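Local atomic coordinates of autotransporter adhesin/invasin TibA (PDB entry 4Q1Q), a protein that mediates adhesion to and invasion of human intestinal epithelial cells and bacterial aggregation by intercellular TibA-TibA interaction, and enhances biofilm formation. Residues A[26-31]-A[51-56]; A[45-50]-A[62-67]; A[82-87]-A[103-108]. All blocks are in the same frame, centred on the assembly; numbering follows the deposited sequence.

Contact 1. Residues A[26-31]-A[51-56]. With 289 (D-glycero-alpha-D-manno-heptopyranose), chain C; 289 (D-glycero-alpha-D-manno-heptopyranose), chain B; 289 (D-glycero-alpha-D-manno-heptopyranose), chain D; 289 (D-glycero-alpha-D-manno-heptopyranose), chain E.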
loop_
_atom_site.group_PDB
_atom_site.type_symbol
_atom_site.label_atom_id
_atom_site.label_comp_id
_atom_site.label_asym_id
_atom_site.label_seq_id
_atom_site.Cartn_x
_atom_site.Cartn_y
_atom_site.Cartn_z
HETATM N N MSE A 26 -7.481 -28.518 -6.132
HETATM C CA MSE A 26 -8.326 -28.095 -7.253
HETATM C C MSE A 26 -7.390 -27.434 -8.216
HETATM O O MSE A 26 -6.594 -26.569 -7.860
HETATM C CB MSE A 26 -9.443 -27.096 -6.947
HETATM C CG MSE A 26 -10.429 -26.896 -8.102
HETATM SE SE MSE A 26 -11.755 -25.440 -7.892
HETATM C CE MSE A 26 -13.016 -26.315 -6.652
ATOM N N HIS A 27 -7.481 -27.836 -9.473
ATOM C CA HIS A 27 -6.627 -27.268 -10.501
ATOM C C HIS A 27 -7.534 -26.692 -11.574
ATOM O O HIS A 27 -8.635 -27.194 -11.792
ATOM C CB HIS A 27 -5.697 -28.334 -11.063
ATOM C CG HIS A 27 -4.607 -28.727 -10.113
ATOM N ND1 HIS A 27 -3.269 -28.566 -10.403
ATOM C CD2 HIS A 27 -4.662 -29.278 -8.878
ATOM C CE1 HIS A 27 -2.546 -28.972 -9.376
ATOM N NE2 HIS A 27 -3.365 -29.425 -8.444
ATOM N N LEU A 28 -7.096 -25.594 -12.181
ATOM C CA LEU A 28 -7.845 -24.962 -13.257
ATOM C C LEU A 28 -6.875 -24.764 -14.406
ATOM O O LEU A 28 -5.736 -24.362 -14.181
ATOM C CB LEU A 28 -8.424 -23.617 -12.836
ATOM C CG LEU A 28 -9.474 -23.635 -11.726
ATOM C CD1 LEU A 28 -8.939 -24.040 -10.363
ATOM C CD2 LEU A 28 -10.045 -22.235 -11.629
ATOM N N SER A 29 -7.323 -25.090 -15.613
ATOM C CA SER A 29 -6.569 -24.830 -16.831
ATOM C C SER A 29 -7.440 -24.011 -17.778
ATOM O O SER A 29 -8.468 -23.466 -17.353
ATOM C CB SER A 29 -6.093 -26.137 -17.461
ATOM O OG SER A 29 -5.515 -26.989 -16.478
ATOM N N ALA A 30 -6.947 -23.850 -19.004
ATOM C CA ALA A 30 -7.580 -23.040 -20.035
ATOM C C ALA A 30 -9.067 -23.362 -20.138
ATOM O O ALA A 30 -9.432 -24.497 -20.443
ATOM C CB ALA A 30 -6.872 -23.266 -21.366
ATOM N N GLY A 31 -9.911 -22.384 -19.826
ATOM C CA GLY A 31 -11.358 -22.507 -19.993
ATOM C C GLY A 31 -12.091 -22.980 -18.757
ATOM O O GLY A 31 -13.324 -22.952 -18.718
ATOM N N GLY A 51 -7.348 -20.180 -16.679
ATOM C CA GLY A 51 -8.303 -20.488 -15.618
ATOM C C GLY A 51 -8.884 -19.236 -14.993
ATOM O O GLY A 51 -8.283 -18.162 -15.053
ATOM N N SER A 52 -10.048 -19.379 -14.371
ATOM C CA SER A 52 -10.717 -18.277 -13.694
ATOM C C SER A 52 -11.431 -18.748 -12.431
ATOM O O SER A 52 -12.393 -19.512 -12.502
ATOM C CB SER A 52 -11.751 -17.612 -14.606
ATOM O OG SER A 52 -11.227 -16.516 -15.340
ATOM N N ALA A 53 -10.968 -18.276 -11.280
ATOM C CA ALA A 53 -11.669 -18.494 -10.016
ATOM C C ALA A 53 -12.463 -17.244 -9.669
ATOM O O ALA A 53 -12.028 -16.122 -9.922
ATOM C CB ALA A 53 -10.709 -18.843 -8.886
ATOM N N THR A 54 -13.627 -17.457 -9.066
ATOM C CA THR A 54 -14.520 -16.371 -8.726
ATOM C C THR A 54 -15.123 -16.675 -7.367
ATOM O O THR A 54 -15.411 -17.825 -7.065
ATOM C CB THR A 54 -15.610 -16.235 -9.804
ATOM O OG1 THR A 54 -15.013 -16.420 -11.095
ATOM C CG2 THR A 54 -16.270 -14.862 -9.744
ATOM N N SER A 55 -15.225 -15.655 -6.526
ATOM C CA SER A 55 -15.917 -15.736 -5.244
ATOM C C SER A 55 -15.357 -16.814 -4.315
ATOM O O SER A 55 -16.083 -17.397 -3.504
ATOM C CB SER A 55 -17.410 -16.000 -5.466
ATOM O OG SER A 55 -18.020 -15.070 -6.351
ATOM N N THR A 56 -14.061 -17.078 -4.444
ATOM C CA THR A 56 -13.428 -18.083 -3.608
ATOM C C THR A 56 -13.281 -17.541 -2.202
ATOM O O THR A 56 -12.846 -16.399 -2.047
ATOM C CB THR A 56 -12.041 -18.427 -4.138
ATOM O OG1 THR A 56 -12.137 -18.749 -5.528
ATOM C CG2 THR A 56 -11.477 -19.606 -3.392
HETATM O O7 289 C . -6.726 -29.083 -19.895
HETATM C C7 289 C . -6.850 -30.051 -18.842
HETATM C C6 289 C . -5.563 -30.488 -18.129
HETATM O O6 289 C . -5.135 -31.694 -18.783
HETATM C C5 289 C . -4.470 -29.411 -18.050
HETATM O O5 289 C . -5.067 -28.242 -17.493
HETATM C C1 289 C . -5.424 -28.241 -16.109
HETATM C C2 289 C . -4.249 -28.595 -15.201
HETATM O O2 289 C . -4.418 -29.832 -14.500
HETATM C C3 289 C . -2.983 -28.743 -16.033
HETATM O O3 289 C . -1.945 -29.245 -15.184
HETATM C C4 289 C . -3.196 -29.659 -17.234
HETATM O O4 289 C . -2.028 -29.402 -18.024
HETATM O O7 289 B . -15.677 -12.227 -14.049
HETATM C C7 289 B . -14.871 -13.033 -14.915
HETATM C C6 289 B . -13.715 -13.629 -14.119
HETATM O O6 289 B . -14.226 -14.582 -13.180
HETATM C C5 289 B . -12.716 -14.317 -15.040
HETATM O O5 289 B . -13.260 -15.549 -15.508
HETATM C C1 289 B . -12.303 -16.305 -16.248
HETATM C C2 289 B . -11.895 -15.537 -17.501
HETATM O O2 289 B . -13.020 -15.420 -18.379
HETATM C C3 289 B . -11.382 -14.148 -17.146
HETATM O O3 289 B . -11.207 -13.383 -18.343
HETATM C C4 289 B . -12.368 -13.435 -16.232
HETATM O O4 289 B . -11.796 -12.206 -15.771
HETATM O O7 289 D . -21.200 -14.998 -0.559
HETATM C C7 289 D . -20.223 -14.761 -1.582
HETATM C C6 289 D . -20.773 -15.065 -2.975
HETATM O O6 289 D . -22.139 -14.647 -3.072
HETATM C C5 289 D . -19.972 -14.406 -4.094
HETATM O O5 289 D . -20.081 -15.223 -5.262
HETATM C C1 289 D . -19.280 -14.754 -6.352
HETATM C C2 289 D . -19.683 -13.375 -6.874
HETATM O O2 289 D . -20.908 -13.402 -7.615
HETATM C C3 289 D . -19.763 -12.418 -5.686
HETATM O O3 289 D . -20.451 -11.235 -6.105
HETATM C C4 289 D . -20.452 -13.003 -4.453
HETATM O O4 289 D . -20.190 -12.124 -3.358
HETATM O O7 289 E . 2.457 -25.054 -16.700
HETATM C C7 289 E . 1.281 -24.317 -16.347
HETATM C C6 289 E . 0.086 -25.208 -16.009
HETATM O O6 289 E . 0.329 -26.588 -16.305
HETATM C C5 289 E . -0.293 -25.092 -14.537
HETATM O O5 289 E . -1.644 -25.535 -14.476
HETATM C C1 289 E . -2.231 -25.225 -13.206
HETATM C C2 289 E . -1.573 -26.109 -12.138
HETATM O O2 289 E . -1.802 -27.504 -12.378
HETATM C C3 289 E . -0.087 -25.747 -12.123
HETATM O O3 289 E . 0.661 -26.557 -11.212
HETATM C C4 289 E . 0.505 -25.898 -13.515
HETATM O O4 289 E . 1.859 -25.460 -13.409
#

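Contact 2. Residues A[45-50]-A[62-67]. With 289 (D-glycero-alpha-D-manno-heptopyranose), chain F; 289 (D-glycero-alpha-D-manno-heptopyranose), chain G; 289 (D-glycero-alpha-D-manno-heptopyranose), chain E; 289 (D-glycero-alpha-D-manno-heptopyranose), chain I.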
loop_
_atom_site.group_PDB
_atom_site.type_symbol
_atom_site.label_atom_id
_atom_site.label_comp_id
_atom_site.label_asym_id
_atom_site.label_seq_id
_atom_site.Cartn_x
_atom_site.Cartn_y
_atom_site.Cartn_z
ATOM N N GLN A 45 -6.017 -24.489 -4.028
ATOM C CA GLN A 45 -6.524 -24.165 -5.363
ATOM C C GLN A 45 -5.432 -23.584 -6.260
ATOM O O GLN A 45 -4.807 -22.574 -5.925
ATOM C CB GLN A 45 -7.675 -23.157 -5.295
ATOM C CG GLN A 45 -8.415 -22.988 -6.618
ATOM C CD GLN A 45 -9.417 -21.847 -6.613
ATOM O OE1 GLN A 45 -9.032 -20.682 -6.567
ATOM N NE2 GLN A 45 -10.703 -22.168 -6.711
ATOM N N TYR A 46 -5.216 -24.205 -7.414
ATOM C CA TYR A 46 -4.225 -23.720 -8.356
ATOM C C TYR A 46 -4.949 -23.200 -9.584
ATOM O O TYR A 46 -5.594 -23.975 -10.288
ATOM C CB TYR A 46 -3.251 -24.810 -8.797
ATOM C CG TYR A 46 -2.446 -25.457 -7.696
ATOM C CD1 TYR A 46 -3.059 -26.330 -6.807
ATOM C CD2 TYR A 46 -1.080 -25.224 -7.559
ATOM C CE1 TYR A 46 -2.341 -26.952 -5.805
ATOM C CE2 TYR A 46 -0.350 -25.848 -6.560
ATOM C CZ TYR A 46 -0.993 -26.707 -5.683
ATOM O OH TYR A 46 -0.355 -27.362 -4.654
ATOM N N VAL A 47 -4.828 -21.898 -9.832
ATOM C CA VAL A 47 -5.465 -21.262 -10.978
ATOM C C VAL A 47 -4.420 -21.017 -12.057
ATOM O O VAL A 47 -3.654 -20.061 -11.957
ATOM C CB VAL A 47 -6.141 -19.928 -10.621
ATOM C CG1 VAL A 47 -6.969 -19.437 -11.802
ATOM C CG2 VAL A 47 -7.025 -20.037 -9.387
ATOM N N SER A 48 -4.396 -21.849 -13.096
ATOM C CA SER A 48 -3.361 -21.752 -14.131
ATOM C C SER A 48 -3.772 -20.943 -15.363
ATOM O O SER A 48 -4.845 -20.338 -15.417
ATOM C CB SER A 48 -2.895 -23.141 -14.585
ATOM O OG SER A 48 -2.831 -24.110 -13.547
ATOM N N SER A 49 -2.921 -20.912 -16.380
ATOM C CA SER A 49 -3.201 -20.055 -17.533
ATOM C C SER A 49 -4.578 -20.304 -18.138
ATOM O O SER A 49 -4.915 -21.432 -18.498
ATOM C CB SER A 49 -2.143 -20.269 -18.612
ATOM O OG SER A 49 -2.344 -19.406 -19.729
ATOM N N GLY A 50 -5.349 -19.229 -18.272
ATOM C CA GLY A 50 -6.685 -19.282 -18.843
ATOM C C GLY A 50 -7.745 -19.793 -17.887
ATOM O O GLY A 50 -8.922 -19.862 -18.247
ATOM N N GLY A 62 -5.886 -22.663 4.415
ATOM C CA GLY A 62 -6.092 -22.747 2.963
ATOM C C GLY A 62 -5.297 -21.777 2.096
ATOM O O GLY A 62 -5.126 -20.614 2.459
ATOM N N VAL A 63 -4.837 -22.239 0.938
ATOM C CA VAL A 63 -4.130 -21.422 -0.054
ATOM C C VAL A 63 -4.722 -21.429 -1.479
ATOM O O VAL A 63 -4.984 -22.507 -2.026
ATOM C CB VAL A 63 -2.663 -21.876 -0.149
ATOM C CG1 VAL A 63 -2.558 -23.286 -0.711
ATOM C CG2 VAL A 63 -1.850 -20.925 -1.015
ATOM N N GLN A 64 -4.924 -20.244 -2.063
ATOM C CA GLN A 64 -5.210 -20.033 -3.496
ATOM C C GLN A 64 -3.975 -19.552 -4.256
ATOM O O GLN A 64 -3.481 -18.456 -3.996
ATOM C CB GLN A 64 -6.317 -18.988 -3.714
ATOM C CG GLN A 64 -6.717 -18.711 -5.164
ATOM C CD GLN A 64 -7.780 -17.631 -5.311
ATOM O OE1 GLN A 64 -7.603 -16.496 -4.862
ATOM N NE2 GLN A 64 -8.907 -17.973 -5.929
ATOM N N HIS A 65 -3.468 -20.364 -5.177
ATOM C CA HIS A 65 -2.349 -20.014 -6.032
ATOM C C HIS A 65 -2.841 -19.484 -7.369
ATOM O O HIS A 65 -3.551 -20.200 -8.090
ATOM C CB HIS A 65 -1.469 -21.233 -6.313
ATOM C CG HIS A 65 -0.850 -21.830 -5.091
ATOM N ND1 HIS A 65 0.494 -21.697 -4.805
ATOM C CD2 HIS A 65 -1.385 -22.556 -4.080
ATOM C CE1 HIS A 65 0.757 -22.304 -3.661
ATOM N NE2 HIS A 65 -0.368 -22.814 -3.192
ATOM N N VAL A 66 -2.461 -18.248 -7.694
ATOM C CA VAL A 66 -2.765 -17.671 -9.004
ATOM C C VAL A 66 -1.527 -17.582 -9.879
ATOM O O VAL A 66 -0.690 -16.695 -9.715
ATOM C CB VAL A 66 -3.355 -16.256 -8.915
ATOM C CG1 VAL A 66 -3.816 -15.809 -10.291
ATOM C CG2 VAL A 66 -4.475 -16.213 -7.888
ATOM N N SER A 67 -1.437 -18.511 -10.824
ATOM C CA SER A 67 -0.256 -18.636 -11.659
ATOM C C SER A 67 -0.439 -17.859 -12.939
ATOM O O SER A 67 -1.443 -17.177 -13.107
ATOM C CB SER A 67 0.013 -20.097 -11.992
ATOM O OG SER A 67 0.304 -20.821 -10.811
HETATM O O7 289 F . -6.311 -18.343 -22.228
HETATM C C7 289 F . -5.839 -19.115 -23.339
HETATM C C6 289 F . -4.857 -20.187 -22.876
HETATM O O6 289 F . -4.467 -20.939 -24.031
HETATM C C5 289 F . -3.627 -19.636 -22.152
HETATM O O5 289 F . -2.918 -20.710 -21.535
HETATM C C1 289 F . -1.903 -20.196 -20.671
HETATM C C2 289 F . -0.747 -19.754 -21.552
HETATM O O2 289 F . -0.294 -20.844 -22.363
HETATM C C3 289 F . -1.269 -18.584 -22.382
HETATM O O3 289 F . -0.376 -18.232 -23.445
HETATM C C4 289 F . -2.625 -18.871 -23.014
HETATM O O4 289 F . -3.127 -17.556 -23.244
HETATM O O7 289 G . 3.837 -22.100 -15.408
HETATM C C7 289 G . 3.185 -21.518 -14.266
HETATM C C6 289 G . 3.509 -22.387 -13.055
HETATM O O6 289 G . 4.923 -22.356 -12.834
HETATM C C5 289 G . 2.794 -21.921 -11.794
HETATM O O5 289 G . 1.462 -22.422 -11.865
HETATM C C1 289 G . 0.714 -22.056 -10.708
HETATM C C2 289 G . 1.269 -22.778 -9.487
HETATM O O2 289 G . 1.383 -24.192 -9.675
HETATM C C3 289 G . 2.644 -22.164 -9.262
HETATM O O3 289 G . 3.217 -22.720 -8.076
HETATM C C4 289 G . 3.466 -22.416 -10.519
HETATM O O4 289 G . 4.699 -21.719 -10.380
HETATM O O7 289 E . 2.457 -25.054 -16.700
HETATM C C7 289 E . 1.281 -24.317 -16.347
HETATM C C6 289 E . 0.086 -25.208 -16.009
HETATM O O6 289 E . 0.329 -26.588 -16.305
HETATM C C5 289 E . -0.293 -25.092 -14.537
HETATM O O5 289 E . -1.644 -25.535 -14.476
HETATM C C1 289 E . -2.231 -25.225 -13.206
HETATM C C2 289 E . -1.573 -26.109 -12.138
HETATM O O2 289 E . -1.802 -27.504 -12.378
HETATM C C3 289 E . -0.087 -25.747 -12.123
HETATM O O3 289 E . 0.661 -26.557 -11.212
HETATM C C4 289 E . 0.505 -25.898 -13.515
HETATM O O4 289 E . 1.859 -25.460 -13.409
HETATM O O7 289 I . 8.083 -18.513 -9.483
HETATM C C7 289 I . 7.143 -18.107 -8.482
HETATM C C6 289 I . 6.088 -19.197 -8.358
HETATM O O6 289 I . 6.748 -20.427 -8.026
HETATM C C5 289 I . 5.004 -18.735 -7.384
HETATM O O5 289 I . 3.830 -19.027 -8.148
HETATM C C1 289 I . 2.625 -18.690 -7.458
HETATM C C2 289 I . 2.446 -19.542 -6.209
HETATM O O2 289 I . 2.384 -20.935 -6.548
HETATM C C3 289 I . 3.605 -19.193 -5.283
HETATM O O3 289 I . 3.501 -20.053 -4.151
HETATM C C4 289 I . 4.950 -19.357 -5.985
HETATM O O4 289 I . 5.888 -18.715 -5.116
#

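Contact 3. Residues A[82-87]-A[103-108]. With 289 (D-glycero-alpha-D-manno-heptopyranose), chain I; 289 (D-glycero-alpha-D-manno-heptopyranose), chain J; 289 (D-glycero-alpha-D-manno-heptopyranose), chain K; 289 (D-glycero-alpha-D-manno-heptopyranose), chain L.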
loop_
_atom_site.group_PDB
_atom_site.type_symbol
_atom_site.label_atom_id
_atom_site.label_comp_id
_atom_site.label_asym_id
_atom_site.label_seq_id
_atom_site.Cartn_x
_atom_site.Cartn_y
_atom_site.Cartn_z
ATOM N N HIS A 82 -4.289 -17.765 2.795
ATOM C CA HIS A 82 -3.316 -17.137 1.895
ATOM C C HIS A 82 -3.773 -17.100 0.436
ATOM O O HIS A 82 -4.223 -18.134 -0.059
ATOM C CB HIS A 82 -1.981 -17.889 1.912
ATOM C CG HIS A 82 -1.200 -17.709 3.176
ATOM N ND1 HIS A 82 -0.362 -16.634 3.383
ATOM C CD2 HIS A 82 -1.134 -18.461 4.301
ATOM C CE1 HIS A 82 0.171 -16.722 4.589
ATOM N NE2 HIS A 82 -0.282 -17.822 5.166
ATOM N N GLN A 83 -3.704 -15.939 -0.213
ATOM C CA GLN A 83 -3.700 -15.830 -1.677
ATOM C C GLN A 83 -2.306 -15.451 -2.180
ATOM O O GLN A 83 -1.792 -14.415 -1.743
ATOM C CB GLN A 83 -4.682 -14.769 -2.182
ATOM C CG GLN A 83 -4.722 -14.651 -3.698
ATOM C CD GLN A 83 -5.674 -13.573 -4.173
ATOM O OE1 GLN A 83 -5.487 -12.386 -3.883
ATOM N NE2 GLN A 83 -6.721 -13.982 -4.883
ATOM N N HIS A 84 -1.696 -16.318 -2.993
ATOM C CA HIS A 84 -0.414 -16.066 -3.628
ATOM C C HIS A 84 -0.678 -15.717 -5.081
ATOM O O HIS A 84 -1.087 -16.584 -5.857
ATOM C CB HIS A 84 0.509 -17.290 -3.631
ATOM C CG HIS A 84 1.023 -17.692 -2.284
ATOM N ND1 HIS A 84 1.880 -18.757 -2.111
ATOM C CD2 HIS A 84 0.792 -17.186 -1.047
ATOM C CE1 HIS A 84 2.127 -18.913 -0.822
ATOM N NE2 HIS A 84 1.488 -17.966 -0.157
ATOM N N VAL A 85 -0.426 -14.467 -5.456
ATOM C CA VAL A 85 -0.515 -14.066 -6.859
ATOM C C VAL A 85 0.864 -14.054 -7.469
ATOM O O VAL A 85 1.655 -13.122 -7.295
ATOM C CB VAL A 85 -1.093 -12.660 -7.054
ATOM C CG1 VAL A 85 -1.243 -12.318 -8.529
ATOM C CG2 VAL A 85 -2.437 -12.574 -6.362
ATOM N N SER A 86 1.125 -15.125 -8.199
ATOM C CA SER A 86 2.434 -15.301 -8.799
ATOM C C SER A 86 2.499 -14.666 -10.175
ATOM O O SER A 86 1.526 -14.134 -10.699
ATOM C CB SER A 86 2.793 -16.787 -8.900
ATOM O OG SER A 86 2.718 -17.402 -7.627
ATOM N N SER A 87 3.699 -14.760 -10.728
ATOM C CA SER A 87 4.097 -14.078 -11.941
ATOM C C SER A 87 3.084 -14.314 -13.053
ATOM O O SER A 87 2.804 -15.457 -13.393
ATOM C CB SER A 87 5.491 -14.596 -12.299
ATOM O OG SER A 87 6.100 -13.888 -13.369
ATOM N N THR A 103 -0.426 -12.020 -0.967
ATOM C CA THR A 103 0.962 -11.747 -1.297
ATOM C C THR A 103 1.043 -11.711 -2.808
ATOM O O THR A 103 0.589 -12.648 -3.467
ATOM C CB THR A 103 1.921 -12.833 -0.778
ATOM O OG1 THR A 103 1.821 -12.889 0.649
ATOM C CG2 THR A 103 3.359 -12.537 -1.192
ATOM N N VAL A 104 1.635 -10.636 -3.323
ATOM C CA VAL A 104 1.865 -10.483 -4.751
ATOM C C VAL A 104 3.355 -10.536 -5.043
ATOM O O VAL A 104 4.133 -9.622 -4.710
ATOM C CB VAL A 104 1.318 -9.137 -5.256
ATOM C CG1 VAL A 104 1.404 -9.067 -6.775
ATOM C CG2 VAL A 104 -0.090 -8.914 -4.718
ATOM N N PHE A 105 3.719 -11.627 -5.704
ATOM C CA PHE A 105 5.106 -11.961 -5.940
ATOM C C PHE A 105 5.557 -11.321 -7.242
ATOM O O PHE A 105 4.830 -10.582 -7.905
ATOM C CB PHE A 105 5.278 -13.479 -6.029
ATOM C CG PHE A 105 5.098 -14.198 -4.729
ATOM C CD1 PHE A 105 6.168 -14.377 -3.866
ATOM C CD2 PHE A 105 3.879 -14.766 -4.400
ATOM C CE1 PHE A 105 6.022 -15.085 -2.682
ATOM C CE2 PHE A 105 3.720 -15.475 -3.223
ATOM C CZ PHE A 105 4.791 -15.629 -2.358
ATOM N N SER A 106 6.770 -11.660 -7.648
ATOM C CA SER A 106 7.310 -11.100 -8.885
ATOM C C SER A 106 6.384 -11.322 -10.075
ATOM O O SER A 106 5.974 -12.453 -10.321
ATOM C CB SER A 106 8.665 -11.736 -9.190
ATOM O OG SER A 106 9.427 -10.942 -10.086
ATOM N N GLY A 107 6.077 -10.265 -10.820
ATOM C CA GLY A 107 5.279 -10.373 -12.037
ATOM C C GLY A 107 3.785 -10.484 -11.800
ATOM O O GLY A 107 3.021 -10.356 -12.748
ATOM N N GLY A 108 3.355 -10.699 -10.558
ATOM C CA GLY A 108 1.942 -10.712 -10.187
ATOM C C GLY A 108 1.324 -9.325 -10.069
ATOM O O GLY A 108 2.010 -8.300 -9.919
HETATM O O7 289 I . 8.083 -18.513 -9.483
HETATM C C7 289 I . 7.143 -18.107 -8.482
HETATM C C6 289 I . 6.088 -19.197 -8.358
HETATM O O6 289 I . 6.748 -20.427 -8.026
HETATM C C5 289 I . 5.004 -18.735 -7.384
HETATM O O5 289 I . 3.830 -19.027 -8.148
HETATM C C1 289 I . 2.625 -18.690 -7.458
HETATM C C2 289 I . 2.446 -19.542 -6.209
HETATM O O2 289 I . 2.384 -20.935 -6.548
HETATM C C3 289 I . 3.605 -19.193 -5.283
HETATM O O3 289 I . 3.501 -20.053 -4.151
HETATM C C4 289 I . 4.950 -19.357 -5.985
HETATM O O4 289 I . 5.888 -18.715 -5.116
HETATM O O7 289 J . 5.885 -17.891 -15.682
HETATM C C7 289 J . 6.777 -17.536 -16.741
HETATM C C6 289 J . 7.477 -16.250 -16.326
HETATM O O6 289 J . 8.476 -15.935 -17.301
HETATM C C5 289 J . 6.465 -15.114 -16.183
HETATM O O5 289 J . 6.185 -14.921 -14.796
HETATM C C1 289 J . 7.184 -14.315 -13.972
HETATM C C2 289 J . 7.743 -13.014 -14.544
HETATM O O2 289 J . 9.131 -13.164 -14.865
HETATM C C3 289 J . 6.919 -12.636 -15.772
HETATM O O3 289 J . 7.482 -11.441 -16.313
HETATM C C4 289 J . 6.891 -13.778 -16.787
HETATM O O4 289 J . 5.939 -13.441 -17.801
HETATM O O7 289 K . 13.183 -13.822 -13.938
HETATM C C7 289 K . 12.041 -14.532 -13.436
HETATM C C6 289 K . 11.495 -14.099 -12.068
HETATM O O6 289 K . 12.441 -14.392 -11.026
HETATM C C5 289 K . 11.043 -12.638 -11.929
HETATM O O5 289 K . 11.443 -12.141 -10.648
HETATM C C1 289 K . 10.713 -10.953 -10.330
HETATM C C2 289 K . 11.215 -9.792 -11.191
HETATM O O2 289 K . 12.584 -9.469 -10.911
HETATM C C3 289 K . 11.011 -10.184 -12.653
HETATM O O3 289 K . 11.706 -9.274 -13.515
HETATM C C4 289 K . 11.497 -11.598 -12.962
HETATM O O4 289 K . 10.947 -11.861 -14.258
HETATM O O7 289 L . 1.042 -7.625 -14.270
HETATM C C7 289 L . 2.131 -6.904 -13.683
HETATM C C6 289 L . 1.708 -5.461 -13.430
HETATM O O6 289 L . 1.732 -4.735 -14.664
HETATM C C5 289 L . 0.309 -5.400 -12.831
HETATM O O5 289 L . 0.365 -5.767 -11.453
HETATM C C1 289 L . -0.936 -5.869 -10.879
HETATM C C2 289 L . -1.603 -4.499 -10.884
HETATM O O2 289 L . -0.879 -3.613 -10.023
HETATM C C3 289 L . -1.646 -3.917 -12.293
HETATM O O3 289 L . -2.066 -2.550 -12.231
HETATM C C4 289 L . -0.278 -4.000 -12.959
HETATM O O4 289 L . -0.402 -3.659 -14.345
#

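Contact 1. Residues A[26-31]-A[51-56]
Leu28 and Gly51 meet at a corner of the parallel beta-helix that forms this passenger region, where one coil leaves strand 25-28 and the next coil enters strand 52-54. The junction is held by packing and not by backbone pairing. Leu28 points inward, and its CD2 branch does most of the touching: CD2 lies 3.7 Å from Ser52 O and 4.4 Å from the methyl CB of Ala53. Having CG beside the backbone N (chi1 -64°) steers the isobutyl group across the corner toward strand 52-54. Leu28 CB approaches Gly51 CA at 4.2 Å, and Ser29 O comes within 3.5 Å of that same CA. Glycine suits this bend because it has no side chain to occupy the ground that Leu28 takes, while the small Ala53 fits beside the leucine branch.

The outer surface is quite different. Ser29, Ser52 and Ser55 each carry a heptose linked through OG to its C1; serine supplies the hydroxyl oxygen for the O-glycosidic bond and, being short, keeps the sugar close to the backbone. Thr54 OG1 donates a hydrogen bond of 2.9 Å to O6 of the sugar on Ser52, tying sugar and coil together. His27 ND1 pairs at 2.7 Å with O2 of the heptose on Ser48 of the next coil, which sits at the edge of the imidazole, in its plane; His27 NE2 is held in turn by Ser25 OG. Strand 25-28 pairs with strand 44-47, whose Gln45 lies against both Leu28 and Ala53, and Ala34 of strand 33-35 packs against Leu28 from within the same coil.

Contact 2. Residues A[45-50]-A[62-67]
Gln45, Tyr46 and Val47 pair in parallel register with Gln64, His65 and Val66, one coil further along the beta-helix. Among backbone bonds, Gln45 O accepts from His65 N at 2.7 Å and Val47 N gives to His65 O at 2.7 Å; Gln45 N to Val63 O and Ser67 N to Val47 O complete the pairing.

Inside the coil, the two glutamines run side by side with extended chains, CG anti to the backbone N in each (chi1 -169° and -179°). Gln64 NE2 gives Gln45 OE1 a bond of 2.8 Å lying in its own amide plane. Gln64 OE1 serves Ser75 and Gln83, so glutamine suits this buried place: the amide of Gln64 donates to the coil before and accepts from the coil after. Val47 fills the same interior, CG2 near Gln64 CG.

Outside, Tyr46 and His65 form an offset stack, centroids 4.8 Å apart and planes at 9°, with His27 stacked on the tyrosine from the coil before. Ser48, Ser49 and Ser67 carry heptoses on OG. One from the next coil, on Ser86, reaches back so that its O2 meets His65 ND1 in the imidazole plane, 2.7 Å away.

Contact 3. Residues A[82-87]-A[103-108]
Three backbone hydrogen bonds join Gln83 and Val85 to Thr103 and Phe105. Thr103 N gives to Gln83 O at 2.9 Å, Val85 N to Thr103 O at 2.9 Å, and Phe105 N to Val85 O at 3.0 Å, the last where the strand ends and a turn begins. That turn, type II from Phe105 to Gly108, is closed by Gly108 N bonding to Phe105 O. Gly107 takes its third position with positive phi (80°), a conformation that glycine adopts easily.

Further out, His84 ND1 pairs at 2.9 Å with O3 of the heptose linked to Ser86 OG, the sugar oxygen lying in the imidazole plane. With one edge fixed in this way, the histidine offers a face to Phe105. The phenyl ring comes edge-on, CE2 3.6 Å from His84 CG, making a T-shaped pair with planes at 75°. Its own faces are covered as well: the methyl CG2 of Thr103 lies over one, and O4 of the Ser86 heptose stands above the centre of the other. An aromatic side chain suits this place because it can meet both a ring and a sugar.

On the inner face, Val85 and Val104 pack CB against CG1, and Val85 CG1 rests against Gly108 CA. Gln83 also points inward, its amide bonded to Gln64, Gln102 and Thr94. Ser87 and Ser106 carry further heptoses on the outside. Valines alternating with a row of hydrogen-bonded glutamines line this parallel beta-helix, the fold of autotransporter passengers, and its strand ends here carry heptosylated serines.

Overall arrangement
Contacts 2 and 3 join neighbouring strands of one parallel sheet, 44-47 with 63-66 and 82-85 with 101-104, and so rest on backbone hydrogen bonds; contact 1 spans a corner between two sheets and relies on apolar packing. All three are largely buried, yet each has a sugar-coated outer side. Contacts 1 and 2 are neighbours: strand 25-28 pairs with 44-47, and the heptose on Ser48 is also bonded by His27 of contact 1. Contacts 2 and 3 share the heptose on Ser86 and meet through the bonded amides of Gln64 and Gln83. The aromatic pairs on the sugar-bearing face differ: a flat stack in contact 2, a T-shaped pair in contact 3.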